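Local structure of NAD-dependent aldehyde dehydrogenase (Sinorhizobium meliloti, 3U4J) at residues A[6-11]-A[330-335]; A[116-121]-A[337-342]; A[295-300]-A[341-346]. The protein probably oxidises aldehydes with NAD or NADP as electron acceptor. One frame throughout, in Å; residues are numbered along the deposited sequence.

Contact 1: residues A[6-11]-A[330-335]; sequences NFIAPD and KVAFGD
Phe7 and Phe333 pair as neighbours in a two-stranded parallel sheet made by strands 7-8 and 333-334. The ladder has three backbone bonds. Phe333 N donates to Asn6 O, Ile8 N donates to Phe333 O at 2.7 Å, and Asp335 N donates to Ile8 O at 2.8 Å. Side chains add bonds at both ends. Asn6 ND2 reaches Val331 O at 2.8 Å, and chi1 of 56° swings this amide over to the 330-335 segment. At the other end Asp11 N meets Asp335 OD2 at 3.2 Å, from above the carboxylate plane. A water also donates to Asp335 OD2 and to Asp11 O, while Asp335 OD1 accepts from Leu337 N. The two phenylalanine rings lie obliquely, planes 53° apart, with Phe7 CD1 over one face of the Phe333 ring. The Asn6 amide sits at the edge of that ring. Ile8 CD1 touches Ala332 CB at 3.8 Å. The Phe7 ring also meets Tyr383 edge-to-face. Three ladder bonds, with a side-chain bond at each end, thus hold the strands in register and join the N-terminal arm to the chain after helix 317-330, with both phenylalanine rings on one face of the pair.

Contact 2: residues A[116-121]-A[337-342]; sequences PIAQAR and LNERTK
The Arg121 guanidinium meets the Glu339 carboxylate at its edge, and Ile117 O lies over one of its faces, toward the rim. The two flat groups are nearly coplanar, 28° apart. This is an end-on, two-nitrogen salt bridge between the start of helix 117-138, one turn in, and the loop 337-342. NH1 of Arg121 donates to OE1 of Glu339 at 2.9 Å, and NH2 of Arg121 donates to OE2 of Glu339 at 2.7 Å. Both oxygens use their syn lone pairs. The Glu339 chain bends at chi2 (-72°), which turns its carboxylate toward the helix. Arg121 NE has a second acid partner, Glu103, so the guanidinium is held from more than one side and its rotation is probably restricted.

The loop makes a type I turn from Asn338 to Thr341. Within it Asn338 OD1 accepts from Arg340 N, an Asx turn. Pro116, the N-cap residue, packs against the loop backbone through CB, 3.5 Å from Thr341 O. Its CG lies 3.7 Å from Lys342 O. The CG2 branch of Ile117 points at the loop and lies 3.7 Å from Leu337 O. Leu337 also packs on helix 102-113.

Two waters bridge the segments. One accepts from Ala118 N in the first helical turn and donates to Asn338 O and Thr341 O. The other donates to Gln119 OE1 at 2.6 Å and to Lys342 O at 2.7 Å.

Contact 3: residues A[295-300]-A[341-346]; sequences GVYHNA and TKIGAM
Tyr297 ends helix 285-297, and the backbone beyond it turns through positive phi at Asn299 and Ala300 to bring Ala300 beside Ile343, with their CA atoms 5.5 Å apart. The contact is a buried apolar packing of this helix end against the extended loop that leads to helix 349-364. No direct hydrogen bond joins the two segments.

Ile343 carries the contact with two branches. Its CD1 lies 3.6 Å from Tyr297 CB, at the root of the aromatic side chain, and approaches the ring obliquely. Its CG2 packs against Ala300, 3.8 Å from the CB. With chi1 at -56°, CG2 stands anti to the backbone N and faces Ala300, while CG1 carries CD1 to Tyr297. The Tyr297 hydroxyl lies farther off and bonds to Ser328. Trp504 of the second subunit packs on both Tyr297 and Ile343, which places this pair at the subunit interface.

Ala300 is also touched by Met346, a selenomethionine, whose chain bends at chi2 and chi3 to bring its methyl CE back to Ala300. The same side chain packs on helix 349-364. One water links the backbones: the water on Lys342 O also accepts from Asn299 N at 2.9 Å. The tightest carbon pair is Met346 CE to Ala300 CB, at 3.4 Å.

Overall arrangement
From the N terminus, the arm 6-11 is the first partner and pairs with 330-335, so contact 1 closes a loop of 318 residues. Helix start 116-121 then meets 337-342 in contact 2, closing 215 residues. The helix end 295-300 meets 341-346 in contact 3, the shortest loop at 40. Contact 1 crosses both others along the chain. Contacts 2 and 3 end on one run and share Thr341 and Lys342, as well as a water. Asp335 O to Thr341 OG1 and Ala332 O to Lys342 N join contact 1 to this run. Together they tie the N-terminal arm and helices 117-138 and 285-297 to the chain between helices 317-330 and 349-364.

Contact 1: residues A[6-11]-A[330-335]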
ATOM      1  N   ASN A   6       8.227  19.314 -47.360  1.00 16.53           N
ATOM      2  CA  ASN A   6       7.496  19.103 -46.104  1.00 15.79           C
ATOM      3  C   ASN A   6       7.704  20.245 -45.093  1.00 16.04           C
ATOM      4  O   ASN A   6       7.123  20.223 -44.006  1.00 15.33           O
ATOM      5  CB  ASN A   6       7.806  17.724 -45.486  1.00 15.22           C
ATOM      6  CG  ASN A   6       9.296  17.488 -45.252  1.00 15.40           C
ATOM      7  OD1 ASN A   6      10.139  17.916 -46.032  1.00 13.79           O
ATOM      8  ND2 ASN A   6       9.618  16.778 -44.182  1.00 12.31           N
ATOM      9  N   PHE A   7       8.508  21.242 -45.478  1.00 15.48           N
ATOM     10  CA  PHE A   7       8.748  22.418 -44.660  1.00 15.54           C
ATOM     11  C   PHE A   7       7.585  23.396 -44.803  1.00 16.02           C
ATOM     12  O   PHE A   7       7.210  23.734 -45.922  1.00 15.48           O
ATOM     13  CB  PHE A   7      10.048  23.115 -45.071  1.00 15.26           C
ATOM     14  CG  PHE A   7      10.362  24.333 -44.247  1.00 15.70           C
ATOM     15  CD1 PHE A   7      10.491  24.234 -42.858  1.00 14.30           C
ATOM     16  CD2 PHE A   7      10.489  25.594 -44.848  1.00 16.28           C
ATOM     17  CE1 PHE A   7      10.773  25.359 -42.078  1.00 14.58           C
ATOM     18  CE2 PHE A   7      10.780  26.731 -44.069  1.00 16.15           C
ATOM     19  CZ  PHE A   7      10.917  26.607 -42.676  1.00 15.36           C
ATOM     20  N   ILE A   8       7.010  23.842 -43.678  1.00 15.57           N
ATOM     21  CA  ILE A   8       5.949  24.847 -43.709  1.00 15.67           C
ATOM     22  C   ILE A   8       6.580  26.194 -43.316  1.00 16.36           C
ATOM     23  O   ILE A   8       6.979  26.412 -42.152  1.00 15.51           O
ATOM     24  CB  ILE A   8       4.758  24.476 -42.773  1.00 15.57           C
ATOM     25  CG1 ILE A   8       4.107  23.160 -43.230  1.00 16.93           C
ATOM     26  CG2 ILE A   8       3.715  25.570 -42.769  1.00 15.76           C
ATOM     27  CD1 ILE A   8       3.000  22.672 -42.319  1.00 17.56           C
ATOM     28  N   ALA A   9       6.719  27.088 -44.286  1.00 16.95           N
ATOM     29  CA  ALA A   9       7.434  28.340 -44.021  1.00 17.61           C
ATOM     30  C   ALA A   9       6.590  29.179 -43.055  1.00 18.49           C
ATOM     31  O   ALA A   9       5.383  29.222 -43.199  1.00 18.92           O
ATOM     32  CB  ALA A   9       7.707  29.095 -45.312  1.00 17.91           C
ATOM     33  N   PRO A  10       7.226  29.807 -42.047  1.00 19.58           N
ATOM     34  CA  PRO A  10       6.493  30.683 -41.143  1.00 20.28           C
ATOM     35  C   PRO A  10       5.722  31.730 -41.939  1.00 21.51           C
ATOM     36  O   PRO A  10       6.231  32.272 -42.924  1.00 21.33           O
ATOM     37  CB  PRO A  10       7.587  31.372 -40.321  1.00 20.11           C
ATOM     38  CG  PRO A  10       8.824  30.632 -40.555  1.00 20.18           C
ATOM     39  CD  PRO A  10       8.661  29.711 -41.713  1.00 19.01           C
ATOM     40  N   ASP A  11       4.495  31.997 -41.530  1.00 22.25           N
ATOM     41  CA  ASP A  11       3.706  33.062 -42.151  1.00 23.14           C
ATOM     42  C   ASP A  11       3.807  34.297 -41.252  1.00 22.65           C
ATOM     43  O   ASP A  11       3.183  34.350 -40.194  1.00 21.79           O
ATOM     44  CB  ASP A  11       2.252  32.599 -42.285  1.00 23.41           C
ATOM     45  CG  ASP A  11       1.348  33.644 -42.949  1.00 26.84           C
ATOM     46  OD1 ASP A  11       1.768  34.791 -43.201  1.00 27.67           O
ATOM     47  OD2 ASP A  11       0.191  33.295 -43.217  1.00 32.23           O
ATOM     48  N   LYS A 330       7.884  12.950 -45.494  1.00 15.91           N
ATOM     49  CA  LYS A 330       6.550  13.531 -45.621  1.00 16.88           C
ATOM     50  C   LYS A 330       6.158  14.384 -44.419  1.00 16.57           C
ATOM     51  O   LYS A 330       5.410  15.345 -44.568  1.00 17.25           O
ATOM     52  CB  LYS A 330       5.482  12.444 -45.785  1.00 16.98           C
ATOM     53  CG  LYS A 330       5.573  11.608 -47.064  1.00 21.75           C
ATOM     54  CD  LYS A 330       4.620  10.409 -46.924  1.00 25.66           C
ATOM     55  CE  LYS A 330       4.138   9.882 -48.252  1.00 32.11           C
ATOM     56  NZ  LYS A 330       5.093   8.938 -48.877  1.00 34.71           N
ATOM     57  N   VAL A 331       6.635  14.019 -43.232  1.00 15.73           N
ATOM     58  CA  VAL A 331       6.209  14.692 -41.995  1.00 15.16           C
ATOM     59  C   VAL A 331       6.396  16.224 -42.003  1.00 14.27           C
ATOM     60  O   VAL A 331       7.487  16.748 -42.303  1.00 13.72           O
ATOM     61  CB  VAL A 331       6.850  14.038 -40.720  1.00 15.50           C
ATOM     62  CG1 VAL A 331       8.364  14.236 -40.671  1.00 15.44           C
ATOM     63  CG2 VAL A 331       6.181  14.601 -39.457  1.00 15.84           C
ATOM     64  N   ALA A 332       5.327  16.939 -41.662  1.00 13.72           N
ATOM     65  CA  ALA A 332       5.324  18.405 -41.755  1.00 14.12           C
ATOM     66  C   ALA A 332       6.083  19.052 -40.598  1.00 14.03           C
ATOM     67  O   ALA A 332       5.813  18.775 -39.412  1.00 14.02           O
ATOM     68  CB  ALA A 332       3.865  18.958 -41.858  1.00 13.77           C
ATOM     69  N   PHE A 333       7.053  19.888 -40.951  1.00 13.15           N
ATOM     70  CA  PHE A 333       7.838  20.627 -39.961  1.00 13.02           C
ATOM     71  C   PHE A 333       7.938  22.083 -40.374  1.00 13.16           C
ATOM     72  O   PHE A 333       7.815  22.405 -41.572  1.00 13.26           O
ATOM     73  CB  PHE A 333       9.208  19.987 -39.697  1.00 12.65           C
ATOM     74  CG  PHE A 333      10.235  20.239 -40.765  1.00 13.49           C
ATOM     75  CD1 PHE A 333      11.345  21.041 -40.492  1.00 13.34           C
ATOM     76  CD2 PHE A 333      10.113  19.654 -42.022  1.00 13.04           C
ATOM     77  CE1 PHE A 333      12.314  21.276 -41.467  1.00 13.75           C
ATOM     78  CE2 PHE A 333      11.062  19.885 -43.010  1.00 13.00           C
ATOM     79  CZ  PHE A 333      12.172  20.694 -42.731  1.00 15.70           C
ATOM     80  N   GLY A 334       8.117  22.960 -39.393  1.00 13.00           N
ATOM     81  CA  GLY A 334       8.175  24.399 -39.666  1.00 12.94           C
ATOM     82  C   GLY A 334       7.255  25.224 -38.780  1.00 12.30           C
ATOM     83  O   GLY A 334       7.154  24.984 -37.581  1.00 11.22           O
ATOM     84  N   ASP A 335       6.560  26.166 -39.404  1.00 12.18           N
ATOM     85  CA  ASP A 335       5.750  27.154 -38.712  1.00 12.72           C
ATOM     86  C   ASP A 335       4.966  26.578 -37.515  1.00 11.92           C
ATOM     87  O   ASP A 335       3.967  25.883 -37.716  1.00 11.83           O
ATOM     88  CB  ASP A 335       4.767  27.786 -39.701  1.00 12.68           C
ATOM     89  CG  ASP A 335       4.041  29.011 -39.113  1.00 14.79           C
ATOM     90  OD1 ASP A 335       4.253  29.346 -37.914  1.00 11.61           O
ATOM     91  OD2 ASP A 335       3.251  29.634 -39.856  1.00 16.69           O
TER
HETATM   92  O   HOH W   1       3.301  32.193 -38.627  1.00 22.22           O

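Contact 2: residues A[116-121]-A[337-342]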
ATOM      1  N   PRO A 116       4.872  23.086 -32.043  1.00  9.68           N
ATOM      2  CA  PRO A 116       3.696  23.097 -32.916  1.00  9.84           C
ATOM      3  C   PRO A 116       2.410  23.315 -32.103  1.00  9.83           C
ATOM      4  O   PRO A 116       2.236  22.690 -31.058  1.00  9.36           O
ATOM      5  CB  PRO A 116       3.705  21.693 -33.514  1.00 10.21           C
ATOM      6  CG  PRO A 116       5.136  21.291 -33.497  1.00 10.16           C
ATOM      7  CD  PRO A 116       5.681  21.873 -32.216  1.00  9.36           C
ATOM      8  N   ILE A 117       1.527  24.182 -32.600  1.00 10.23           N
ATOM      9  CA  ILE A 117       0.324  24.592 -31.857  1.00 10.61           C
ATOM     10  C   ILE A 117      -0.636  23.428 -31.512  1.00 10.47           C
ATOM     11  O   ILE A 117      -1.230  23.387 -30.425  1.00 10.92           O
ATOM     12  CB  ILE A 117      -0.427  25.763 -32.528  1.00 10.22           C
ATOM     13  CG1 ILE A 117      -1.551  26.253 -31.592  1.00 12.37           C
ATOM     14  CG2 ILE A 117      -0.965  25.375 -33.924  1.00  9.98           C
ATOM     15  CD1 ILE A 117      -1.070  27.200 -30.514  1.00 15.46           C
ATOM     16  N   ALA A 118      -0.742  22.467 -32.417  1.00 10.84           N
ATOM     17  CA  ALA A 118      -1.575  21.299 -32.154  1.00 10.76           C
ATOM     18  C   ALA A 118      -0.968  20.469 -31.024  1.00 10.43           C
ATOM     19  O   ALA A 118      -1.701  19.962 -30.185  1.00  9.95           O
ATOM     20  CB  ALA A 118      -1.764  20.449 -33.443  1.00 11.13           C
ATOM     21  N   GLN A 119       0.359  20.324 -31.004  1.00  9.83           N
ATOM     22  CA  GLN A 119       1.023  19.641 -29.894  1.00 10.02           C
ATOM     23  C   GLN A 119       0.857  20.445 -28.591  1.00  9.95           C
ATOM     24  O   GLN A 119       0.535  19.880 -27.539  1.00 10.02           O
ATOM     25  CB  GLN A 119       2.503  19.418 -30.179  1.00  9.69           C
ATOM     26  CG  GLN A 119       3.299  18.835 -29.010  1.00 11.41           C
ATOM     27  CD  GLN A 119       4.794  18.925 -29.243  1.00 12.20           C
ATOM     28  OE1 GLN A 119       5.242  19.020 -30.390  1.00 13.05           O
ATOM     29  NE2 GLN A 119       5.572  18.890 -28.171  1.00  9.60           N
ATOM     30  N   ALA A 120       1.097  21.753 -28.664  1.00  9.68           N
ATOM     31  CA  ALA A 120       0.951  22.610 -27.482  1.00  9.70           C
ATOM     32  C   ALA A 120      -0.453  22.468 -26.911  1.00  9.75           C
ATOM     33  O   ALA A 120      -0.601  22.300 -25.722  1.00 10.67           O
ATOM     34  CB  ALA A 120       1.260  24.053 -27.800  1.00  8.45           C
ATOM     35  N   ARG A 121      -1.468  22.493 -27.767  1.00  9.78           N
ATOM     36  CA  ARG A 121      -2.854  22.407 -27.310  1.00 10.39           C
ATOM     37  C   ARG A 121      -3.089  21.091 -26.560  1.00 10.93           C
ATOM     38  O   ARG A 121      -3.690  21.099 -25.485  1.00 11.78           O
ATOM     39  CB  ARG A 121      -3.819  22.552 -28.496  1.00 10.58           C
ATOM     40  CG  ARG A 121      -5.302  22.488 -28.156  1.00 12.80           C
ATOM     41  CD  ARG A 121      -6.182  22.523 -29.443  1.00 16.32           C
ATOM     42  NE  ARG A 121      -5.999  23.797 -30.144  1.00 17.86           N
ATOM     43  CZ  ARG A 121      -5.348  23.962 -31.291  1.00 17.71           C
ATOM     44  NH1 ARG A 121      -4.834  22.929 -31.950  1.00 18.74           N
ATOM     45  NH2 ARG A 121      -5.246  25.175 -31.800  1.00 17.71           N
ATOM     46  N   LEU A 337       2.836  27.870 -35.716  1.00 10.79           N
ATOM     47  CA  LEU A 337       1.465  28.379 -35.645  1.00 10.35           C
ATOM     48  C   LEU A 337       0.539  27.684 -36.622  1.00 11.09           C
ATOM     49  O   LEU A 337      -0.678  27.882 -36.565  1.00 10.15           O
ATOM     50  CB  LEU A 337       1.421  29.894 -35.898  1.00 10.70           C
ATOM     51  CG  LEU A 337       2.119  30.744 -34.833  1.00 10.48           C
ATOM     52  CD1 LEU A 337       1.938  32.231 -35.150  1.00  8.00           C
ATOM     53  CD2 LEU A 337       1.536  30.406 -33.446  1.00 11.84           C
ATOM     54  N   ASN A 338       1.109  26.881 -37.528  1.00 10.23           N
ATOM     55  CA  ASN A 338       0.280  26.121 -38.475  1.00 11.58           C
ATOM     56  C   ASN A 338      -0.237  24.833 -37.840  1.00 11.12           C
ATOM     57  O   ASN A 338       0.533  24.077 -37.256  1.00 11.24           O
ATOM     58  CB  ASN A 338       1.075  25.801 -39.739  1.00 10.52           C
ATOM     59  CG  ASN A 338       0.181  25.423 -40.895  1.00 13.40           C
ATOM     60  OD1 ASN A 338      -0.607  24.474 -40.798  1.00 10.85           O
ATOM     61  ND2 ASN A 338       0.303  26.159 -42.008  1.00 12.22           N
ATOM     62  N   GLU A 339      -1.534  24.585 -37.967  1.00 11.89           N
ATOM     63  CA  GLU A 339      -2.182  23.408 -37.359  1.00 13.23           C
ATOM     64  C   GLU A 339      -1.681  22.079 -37.938  1.00 13.65           C
ATOM     65  O   GLU A 339      -1.781  21.056 -37.280  1.00 13.05           O
ATOM     66  CB  GLU A 339      -3.711  23.486 -37.525  1.00 13.77           C
ATOM     67  CG  GLU A 339      -4.375  24.623 -36.708  1.00 15.06           C
ATOM     68  CD  GLU A 339      -4.388  24.354 -35.207  1.00 16.87           C
ATOM     69  OE1 GLU A 339      -4.265  23.169 -34.778  1.00 18.17           O
ATOM     70  OE2 GLU A 339      -4.541  25.326 -34.446  1.00 13.31           O
ATOM     71  N   ARG A 340      -1.142  22.112 -39.159  1.00 13.89           N
ATOM     72  CA  ARG A 340      -0.615  20.910 -39.827  1.00 14.49           C
ATOM     73  C   ARG A 340       0.787  20.530 -39.355  1.00 14.14           C
ATOM     74  O   ARG A 340       1.221  19.393 -39.533  1.00 14.33           O
ATOM     75  CB  ARG A 340      -0.604  21.096 -41.365  1.00 14.65           C
ATOM     76  CG  ARG A 340      -1.988  21.316 -41.977  1.00 19.03           C
ATOM     77  CD  ARG A 340      -1.995  21.514 -43.541  1.00 25.79           C
ATOM     78  NE  ARG A 340      -0.687  21.767 -44.176  1.00 30.23           N
ATOM     79  CZ  ARG A 340      -0.285  22.927 -44.703  1.00 32.96           C
ATOM     80  NH1 ARG A 340      -1.057  24.019 -44.687  1.00 36.11           N
ATOM     81  NH2 ARG A 340       0.912  23.003 -45.253  1.00 33.79           N
ATOM     82  N   THR A 341       1.500  21.473 -38.744  1.00 13.19           N
ATOM     83  CA  THR A 341       2.892  21.238 -38.346  1.00 12.25           C
ATOM     84  C   THR A 341       3.001  20.151 -37.271  1.00 12.10           C
ATOM     85  O   THR A 341       2.256  20.178 -36.278  1.00 11.06           O
ATOM     86  CB  THR A 341       3.538  22.554 -37.847  1.00 12.49           C
ATOM     87  OG1 THR A 341       3.479  23.526 -38.900  1.00 12.61           O
ATOM     88  CG2 THR A 341       5.008  22.329 -37.452  1.00 11.40           C
ATOM     89  N   LYS A 342       3.933  19.224 -37.461  1.00 10.73           N
ATOM     90  CA  LYS A 342       4.142  18.130 -36.506  1.00 11.71           C
ATOM     91  C   LYS A 342       5.445  18.318 -35.742  1.00 10.73           C
ATOM     92  O   LYS A 342       5.615  17.779 -34.660  1.00 10.67           O
ATOM     93  CB  LYS A 342       4.155  16.761 -37.227  1.00 10.82           C
ATOM     94  CG  LYS A 342       2.824  16.360 -37.884  1.00 13.89           C
ATOM     95  CD  LYS A 342       1.695  16.069 -36.876  1.00 20.09           C
ATOM     96  CE  LYS A 342       1.863  14.727 -36.161  1.00 23.15           C
ATOM     97  NZ  LYS A 342       2.193  13.653 -37.159  1.00 28.63           N
TER
HETATM   98  O   HOH W   2       0.638  22.298 -35.063  1.00 11.66           O
HETATM   99  O   HOH W   3       6.647  17.774 -32.172  1.00 16.87           O

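Contact 3: residues A[295-300]-A[341-346]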
ATOM      1  N   GLY A 295       9.401   8.952 -31.771  1.00  9.90           N
ATOM      2  CA  GLY A 295      10.358   8.957 -30.665  1.00  9.46           C
ATOM      3  C   GLY A 295      11.463   9.971 -30.833  1.00  9.83           C
ATOM      4  O   GLY A 295      11.912  10.567 -29.848  1.00  9.87           O
ATOM      5  N   VAL A 296      11.919  10.160 -32.073  1.00  9.37           N
ATOM      6  CA  VAL A 296      13.061  11.054 -32.323  1.00 10.62           C
ATOM      7  C   VAL A 296      12.631  12.470 -32.728  1.00 10.81           C
ATOM      8  O   VAL A 296      13.322  13.448 -32.409  1.00 12.02           O
ATOM      9  CB  VAL A 296      14.107  10.438 -33.324  1.00 10.65           C
ATOM     10  CG1 VAL A 296      13.522  10.252 -34.712  1.00 10.59           C
ATOM     11  CG2 VAL A 296      15.389  11.300 -33.375  1.00 11.71           C
ATOM     12  N   TYR A 297      11.480  12.578 -33.389  1.00 10.32           N
ATOM     13  CA  TYR A 297      10.997  13.880 -33.864  1.00 10.36           C
ATOM     14  C   TYR A 297      10.091  14.652 -32.901  1.00 10.16           C
ATOM     15  O   TYR A 297       9.888  15.861 -33.066  1.00 11.00           O
ATOM     16  CB  TYR A 297      10.288  13.713 -35.202  1.00 10.37           C
ATOM     17  CG  TYR A 297      11.168  13.078 -36.259  1.00 10.56           C
ATOM     18  CD1 TYR A 297      12.527  13.392 -36.327  1.00 13.04           C
ATOM     19  CD2 TYR A 297      10.644  12.165 -37.195  1.00 11.58           C
ATOM     20  CE1 TYR A 297      13.355  12.800 -37.280  1.00 13.39           C
ATOM     21  CE2 TYR A 297      11.473  11.588 -38.181  1.00 11.80           C
ATOM     22  CZ  TYR A 297      12.821  11.925 -38.201  1.00 12.49           C
ATOM     23  OH  TYR A 297      13.665  11.393 -39.139  1.00 14.53           O
ATOM     24  N   HIS A 298       9.520  13.959 -31.928  1.00  9.47           N
ATOM     25  CA  HIS A 298       8.672  14.602 -30.944  1.00  9.73           C
ATOM     26  C   HIS A 298       9.423  15.777 -30.332  1.00  9.21           C
ATOM     27  O   HIS A 298      10.571  15.635 -29.896  1.00  9.43           O
ATOM     28  CB  HIS A 298       8.292  13.608 -29.847  1.00  9.71           C
ATOM     29  CG  HIS A 298       7.505  14.226 -28.730  1.00  8.98           C
ATOM     30  ND1 HIS A 298       6.302  14.859 -28.936  1.00  8.98           N
ATOM     31  CD2 HIS A 298       7.766  14.326 -27.402  1.00  9.69           C
ATOM     32  CE1 HIS A 298       5.837  15.303 -27.781  1.00  8.12           C
ATOM     33  NE2 HIS A 298       6.713  15.003 -26.837  1.00  9.66           N
ATOM     34  N   ASN A 299       8.770  16.933 -30.312  1.00  9.41           N
ATOM     35  CA  ASN A 299       9.377  18.151 -29.808  1.00  9.57           C
ATOM     36  C   ASN A 299      10.680  18.504 -30.513  1.00 10.14           C
ATOM     37  O   ASN A 299      11.566  19.126 -29.929  1.00 10.65           O
ATOM     38  CB  ASN A 299       9.601  18.049 -28.299  1.00  9.40           C
ATOM     39  CG  ASN A 299       9.389  19.367 -27.601  1.00  9.93           C
ATOM     40  OD1 ASN A 299      10.207  19.798 -26.776  1.00 11.47           O
ATOM     41  ND2 ASN A 299       8.282  20.004 -27.904  1.00  8.90           N
ATOM     42  N   ALA A 300      10.801  18.076 -31.766  1.00 10.88           N
ATOM     43  CA  ALA A 300      12.007  18.304 -32.560  1.00 10.11           C
ATOM     44  C   ALA A 300      13.231  17.635 -31.904  1.00 10.38           C
ATOM     45  O   ALA A 300      14.367  18.097 -32.047  1.00 10.13           O
ATOM     46  CB  ALA A 300      12.220  19.833 -32.829  1.00 10.18           C
ATOM     47  N   THR A 341       1.500  21.473 -38.744  1.00 13.19           N
ATOM     48  CA  THR A 341       2.892  21.238 -38.346  1.00 12.25           C
ATOM     49  C   THR A 341       3.001  20.151 -37.271  1.00 12.10           C
ATOM     50  O   THR A 341       2.256  20.178 -36.278  1.00 11.06           O
ATOM     51  CB  THR A 341       3.538  22.554 -37.847  1.00 12.49           C
ATOM     52  OG1 THR A 341       3.479  23.526 -38.900  1.00 12.61           O
ATOM     53  CG2 THR A 341       5.008  22.329 -37.452  1.00 11.40           C
ATOM     54  N   LYS A 342       3.933  19.224 -37.461  1.00 10.73           N
ATOM     55  CA  LYS A 342       4.142  18.130 -36.506  1.00 11.71           C
ATOM     56  C   LYS A 342       5.445  18.318 -35.742  1.00 10.73           C
ATOM     57  O   LYS A 342       5.615  17.779 -34.660  1.00 10.67           O
ATOM     58  CB  LYS A 342       4.155  16.761 -37.227  1.00 10.82           C
ATOM     59  CG  LYS A 342       2.824  16.360 -37.884  1.00 13.89           C
ATOM     60  CD  LYS A 342       1.695  16.069 -36.876  1.00 20.09           C
ATOM     61  CE  LYS A 342       1.863  14.727 -36.161  1.00 23.15           C
ATOM     62  NZ  LYS A 342       2.193  13.653 -37.159  1.00 28.63           N
ATOM     63  N   ILE A 343       6.375  19.059 -36.339  1.00  9.96           N
ATOM     64  CA  ILE A 343       7.696  19.282 -35.776  1.00  9.99           C
ATOM     65  C   ILE A 343       8.010  20.777 -35.909  1.00 10.40           C
ATOM     66  O   ILE A 343       7.886  21.337 -36.984  1.00  9.91           O
ATOM     67  CB  ILE A 343       8.798  18.477 -36.511  1.00 10.28           C
ATOM     68  CG1 ILE A 343       8.489  16.978 -36.533  1.00 10.45           C
ATOM     69  CG2 ILE A 343      10.217  18.743 -35.889  1.00 11.39           C
ATOM     70  CD1 ILE A 343       9.307  16.226 -37.548  1.00  9.00           C
ATOM     71  N   GLY A 344       8.390  21.415 -34.804  1.00 10.49           N
ATOM     72  CA  GLY A 344       8.614  22.863 -34.792  1.00 11.40           C
ATOM     73  C   GLY A 344      10.070  23.299 -34.783  1.00 12.41           C
ATOM     74  O   GLY A 344      10.913  22.717 -35.476  1.00 12.30           O
ATOM     75  N   ALA A 345      10.359  24.339 -34.008  1.00 12.82           N
ATOM     76  CA  ALA A 345      11.624  25.058 -34.136  1.00 13.35           C
ATOM     77  C   ALA A 345      12.631  24.588 -33.102  1.00 13.25           C
ATOM     78  O   ALA A 345      12.242  24.016 -32.072  1.00 13.15           O
ATOM     79  CB  ALA A 345      11.368  26.596 -33.993  1.00 13.45           C
HETATM   80  N   MSE A 346      13.915  24.830 -33.372  1.00 13.04           N
HETATM   81  CA  MSE A 346      14.966  24.719 -32.362  1.00 13.83           C
HETATM   82  C   MSE A 346      14.794  25.886 -31.378  1.00 13.78           C
HETATM   83  O   MSE A 346      14.433  26.998 -31.792  1.00 13.61           O
HETATM   84  CB  MSE A 346      16.372  24.834 -32.993  1.00 14.46           C
HETATM   85  CG  MSE A 346      16.807  23.718 -33.940  1.00 17.77           C
HETATM   86 SE   MSE A 346      17.050  21.975 -33.015  1.00 32.38          SE
HETATM   87  CE  MSE A 346      15.216  21.405 -33.190  1.00 21.67           C
TER
HETATM   88  O   HOH W   3       6.647  17.774 -32.172  1.00 16.87           O